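Local coordinates for protein fructose 1-phosphate kinase (Staphylococcus aureus, PDB 2JG5) that probably transfers a phosphate group from ATP to fructose 1-phosphate or tagatose 6-phosphate, as a sugar kinase of the pfkB family, at residues 44-48 and 49-53; 137-140 and 141-145. All blocks are in the same frame, centred on the assembly; numbering follows the deposited sequence.

In the fold
Interaction 1 (44-48 and 49-53) and interaction 2 (137-140 and 141-145) are both local contacts at helix ends in the ribokinase-like fold. The first closes helix 38-48 at its C-terminus and leads into strand 54-56. The second opens helix 143-154 after the loop that leaves strand 128-132. Both strands belong to the parallel sheet, where strand 2-6 runs between them. The two contacts lie on opposite sides of the centre of the chain. The centres of interaction 1 and interaction 2 are about 27 Å apart. The nearest atoms of interaction 1 and interaction 2 are about 15 Å apart. Neither contact contains a residue known to belong to the active site.

Interaction 1 (44-48 and 49-53)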
loop_
_atom_site.group_PDB
_atom_site.type_symbol
_atom_site.label_atom_id
_atom_site.label_comp_id
_atom_site.label_asym_id
_atom_site.label_seq_id
_atom_site.Cartn_x
_atom_site.Cartn_y
_atom_site.Cartn_z
ATOM N N ARG A 44 -13.592 0.010 16.963
ATOM C CA ARG A 44 -12.383 -0.358 17.702
ATOM C C ARG A 44 -12.490 0.044 19.176
ATOM O O ARG A 44 -12.140 -0.744 20.065
ATOM C CB ARG A 44 -11.131 0.260 17.082
ATOM C CG ARG A 44 -10.607 -0.409 15.816
ATOM C CD ARG A 44 -9.098 -0.261 15.785
ATOM N NE ARG A 44 -8.464 -0.650 14.524
ATOM C CZ ARG A 44 -7.647 -1.699 14.377
ATOM N NH1 ARG A 44 -7.367 -2.481 15.419
ATOM N NH2 ARG A 44 -7.100 -1.970 13.191
ATOM N N VAL A 45 -12.983 1.251 19.436
ATOM C CA VAL A 45 -13.153 1.705 20.818
ATOM C C VAL A 45 -14.324 0.990 21.507
ATOM O O VAL A 45 -14.209 0.594 22.666
ATOM C CB VAL A 45 -13.276 3.245 20.945
ATOM C CG1 VAL A 45 -13.318 3.661 22.415
ATOM C CG2 VAL A 45 -12.109 3.929 20.252
ATOM N N LEU A 46 -15.429 0.799 20.789
ATOM C CA LEU A 46 -16.548 0.046 21.355
ATOM C C LEU A 46 -16.027 -1.315 21.791
ATOM O O LEU A 46 -16.352 -1.774 22.884
ATOM C CB LEU A 46 -17.717 -0.103 20.372
ATOM C CG LEU A 46 -18.636 1.090 20.067
ATOM C CD1 LEU A 46 -19.566 0.768 18.899
ATOM C CD2 LEU A 46 -19.454 1.557 21.293
ATOM N N LYS A 47 -15.184 -1.929 20.952
ATOM C CA LYS A 47 -14.586 -3.239 21.260
ATOM C C LYS A 47 -13.729 -3.256 22.524
ATOM O O LYS A 47 -13.883 -4.150 23.364
ATOM C CB LYS A 47 -13.770 -3.770 20.075
ATOM C CG LYS A 47 -13.334 -5.220 20.238
ATOM C CD LYS A 47 -14.546 -6.142 20.342
ATOM C CE LYS A 47 -14.189 -7.486 20.969
ATOM N NZ LYS A 47 -15.346 -8.414 20.845
ATOM N N THR A 48 -12.822 -2.282 22.629
ATOM C CA THR A 48 -12.027 -2.013 23.838
ATOM C C THR A 48 -12.928 -1.902 25.089
ATOM O O THR A 48 -12.506 -2.218 26.197
ATOM C CB THR A 48 -11.197 -0.701 23.651
ATOM O OG1 THR A 48 -10.319 -0.830 22.521
ATOM C CG2 THR A 48 -10.371 -0.377 24.859
ATOM N N LEU A 49 -14.172 -1.467 24.891
ATOM C CA LEU A 49 -15.126 -1.283 25.980
ATOM C C LEU A 49 -16.037 -2.483 26.159
ATOM O O LEU A 49 -16.941 -2.460 27.003
ATOM C CB LEU A 49 -15.967 -0.017 25.757
ATOM C CG LEU A 49 -15.221 1.327 25.751
ATOM C CD1 LEU A 49 -16.097 2.421 25.137
ATOM C CD2 LEU A 49 -14.763 1.712 27.155
ATOM N N ASP A 50 -15.788 -3.534 25.381
ATOM C CA ASP A 50 -16.550 -4.794 25.471
ATOM C C ASP A 50 -17.948 -4.666 24.868
ATOM O O ASP A 50 -18.910 -5.233 25.386
ATOM C CB ASP A 50 -16.659 -5.294 26.928
ATOM C CG ASP A 50 -15.339 -5.778 27.491
ATOM O OD1 ASP A 50 -14.576 -6.443 26.755
ATOM O OD2 ASP A 50 -15.069 -5.517 28.685
ATOM N N VAL A 51 -18.061 -3.910 23.784
ATOM C CA VAL A 51 -19.356 -3.700 23.162
ATOM C C VAL A 51 -19.279 -4.058 21.697
ATOM O O VAL A 51 -18.454 -3.509 20.957
ATOM C CB VAL A 51 -19.900 -2.259 23.375
ATOM C CG1 VAL A 51 -21.207 -2.059 22.621
ATOM C CG2 VAL A 51 -20.127 -1.976 24.870
ATOM N N GLU A 52 -20.147 -4.989 21.294
ATOM C CA GLU A 52 -20.214 -5.460 19.916
ATOM C C GLU A 52 -20.716 -4.391 18.963
ATOM O O GLU A 52 -21.437 -3.458 19.344
ATOM C CB GLU A 52 -21.088 -6.715 19.771
ATOM C CG GLU A 52 -20.683 -7.910 20.633
ATOM C CD GLU A 52 -19.260 -8.379 20.385
ATOM O OE1 GLU A 52 -18.721 -8.164 19.270
ATOM O OE2 GLU A 52 -18.684 -8.977 21.314
ATOM N N SER A 53 -20.304 -4.541 17.715
ATOM C CA SER A 53 -20.740 -3.684 16.640
ATOM C C SER A 53 -20.306 -4.382 15.378
ATOM O O SER A 53 -19.392 -5.213 15.394
ATOM C CB SER A 53 -20.097 -2.299 16.735
ATOM O OG SER A 53 -18.712 -2.365 16.442
#
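Leu46 and Val51 are joined through the backbone at a Schellman motif, which ends helix 38-48 before strand 54-56 of the ribokinase-like fold. Asp50 makes the turn with positive phi (74°). Its N donates to Lys47 O at 2.8 Å, and Val51 N donates to Leu46 O at 2.9 Å. Leu46 O also accepts from Leu49 N, so two N-H groups grip it from opposite faces of its carbonyl plane. Two residues earlier, Arg44 O is likewise reached from opposite faces of its plane by Thr48 N and by Thr48 OG1, the latter at 3.1 Å.

The apolar contacts lie on the inner side. Val45 and Leu49 lie side by side and point the same way, with Val45 CG1 4.1 Å from Leu49 CD1. Leu46 CD2 meets Val51 CG1 at 4.2 Å, while its other branch, CD1, rests on Ser53 CB at 3.8 Å. Helix 247-260 covers Val45, Leu46 and Leu49, and Ile2 of strand 2-6 touches Leu46, Val51 and Ser53.

The charged groups sit at the outer side. Asp50 OD2 forms a salt bridge with Arg288, which ties the turn to helix 288-295. Lys47 and Glu52 run alongside each other. Both chains bend at chi2, that of Lys47 at 62°, and Lys47 NZ forms a salt bridge with Glu52 OE2 at 3.4 Å.

Interaction 2 (137-140 and 141-145); sequences SSIP and SDAYA
Ile139 has CG1 between its backbone N and carbonyl carbon (chi1 73°), and its chain then extends through chi2 to carry CD1 to Ala143. Ile139 CD1 meets Ala143 CB at 3.7 Å, a single methyl-to-methyl contact. The CB of Ala143 also lies close to the backbone, 3.0 Å from Pro140 O. Asp142 has a similar first torsion (75°), which brings its carboxylate back beside the proline ring. There Asp142 OD2 lies 3.3 Å from Pro140 CB. The same oxygen accepts a hydrogen bond from Gln146 in the first turn of the helix.

The backbone forms a type I beta turn from Pro140 to Ala143. It leads directly into helix 143-154, which follows strand 128-132 in the ribokinase-like fold. Ala143 N closes the turn by donating to Pro140 O at 2.8 Å. The donor stands above the carbonyl plane, and the N-H...O angle of 131° shows a bent bond. Asp142 holds the N-cap position, but its side chain makes no capping bond.

Phe113 of helix 110-120 touches Ile139, Pro140 and Ala143, so the residue before the turn and both ends of the turn meet that helix. Ile139 also touches Phe7 and Ile108. Tyr144 points away from the turn, and its OH is hydrogen-bonded to Gly133 O.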
loop_
_atom_site.group_PDB
_atom_site.type_symbol
_atom_site.label_atom_id
_atom_site.label_comp_id
_atom_site.label_asym_id
_atom_site.label_seq_id
_atom_site.Cartn_x
_atom_site.Cartn_y
_atom_site.Cartn_z
ATOM N N SER A 137 -16.701 11.190 -3.249
ATOM C CA SER A 137 -17.301 11.907 -4.375
ATOM C C SER A 137 -18.250 11.052 -5.205
ATOM O O SER A 137 -19.176 11.580 -5.811
ATOM C CB SER A 137 -16.202 12.443 -5.284
ATOM O OG SER A 137 -15.291 11.416 -5.628
ATOM N N SER A 138 -18.008 9.739 -5.227
ATOM C CA SER A 138 -18.779 8.809 -6.054
ATOM C C SER A 138 -20.118 8.362 -5.445
ATOM O O SER A 138 -20.941 7.761 -6.141
ATOM C CB SER A 138 -17.929 7.588 -6.442
ATOM O OG SER A 138 -17.486 6.891 -5.297
ATOM N N ILE A 139 -20.348 8.660 -4.164
ATOM C CA ILE A 139 -21.653 8.386 -3.553
ATOM C C ILE A 139 -22.507 9.663 -3.410
ATOM O O ILE A 139 -21.983 10.767 -3.536
ATOM C CB ILE A 139 -21.540 7.568 -2.217
ATOM C CG1 ILE A 139 -21.010 8.425 -1.061
ATOM C CG2 ILE A 139 -20.713 6.302 -2.436
ATOM C CD1 ILE A 139 -21.310 7.842 0.312
ATOM N N PRO A 140 -23.827 9.517 -3.170
ATOM C CA PRO A 140 -24.711 10.681 -3.136
ATOM C C PRO A 140 -24.249 11.685 -2.100
ATOM O O PRO A 140 -23.968 11.307 -0.964
ATOM C CB PRO A 140 -26.053 10.092 -2.707
ATOM C CG PRO A 140 -25.997 8.693 -3.118
ATOM C CD PRO A 140 -24.573 8.272 -2.907
ATOM N N SER A 141 -24.149 12.955 -2.468
ATOM C CA SER A 141 -23.639 13.926 -1.500
ATOM C C SER A 141 -24.589 14.063 -0.304
ATOM O O SER A 141 -24.173 14.496 0.775
ATOM C CB SER A 141 -23.286 15.273 -2.148
ATOM O OG SER A 141 -24.367 15.818 -2.888
ATOM N N ASP A 142 -25.849 13.656 -0.498
ATOM C CA ASP A 142 -26.834 13.611 0.585
ATOM C C ASP A 142 -26.924 12.217 1.217
ATOM O O ASP A 142 -27.969 11.848 1.753
ATOM C CB ASP A 142 -28.207 14.086 0.101
ATOM C CG ASP A 142 -28.943 13.044 -0.773
ATOM O OD1 ASP A 142 -30.184 13.179 -0.903
ATOM O OD2 ASP A 142 -28.307 12.112 -1.330
ATOM N N ALA A 143 -25.822 11.462 1.162
ATOM C CA ALA A 143 -25.753 10.095 1.684
ATOM C C ALA A 143 -26.131 9.977 3.163
ATOM O O ALA A 143 -26.763 8.999 3.560
ATOM C CB ALA A 143 -24.385 9.516 1.450
ATOM N N TYR A 144 -25.752 10.967 3.972
ATOM C CA TYR A 144 -26.127 10.984 5.392
ATOM C C TYR A 144 -27.641 10.993 5.551
ATOM O O TYR A 144 -28.196 10.208 6.334
ATOM C CB TYR A 144 -25.481 12.166 6.137
ATOM C CG TYR A 144 -24.128 11.821 6.712
ATOM C CD1 TYR A 144 -24.007 11.367 8.028
ATOM C CD2 TYR A 144 -22.964 11.923 5.941
ATOM C CE1 TYR A 144 -22.768 11.029 8.566
ATOM C CE2 TYR A 144 -21.725 11.583 6.468
ATOM C CZ TYR A 144 -21.643 11.129 7.782
ATOM O OH TYR A 144 -20.429 10.789 8.325
ATOM N N ALA A 145 -28.299 11.860 4.787
ATOM C CA ALA A 145 -29.740 12.019 4.838
ATOM C C ALA A 145 -30.476 10.778 4.349
ATOM O O ALA A 145 -31.540 10.451 4.861
ATOM C CB ALA A 145 -30.166 13.233 4.008
#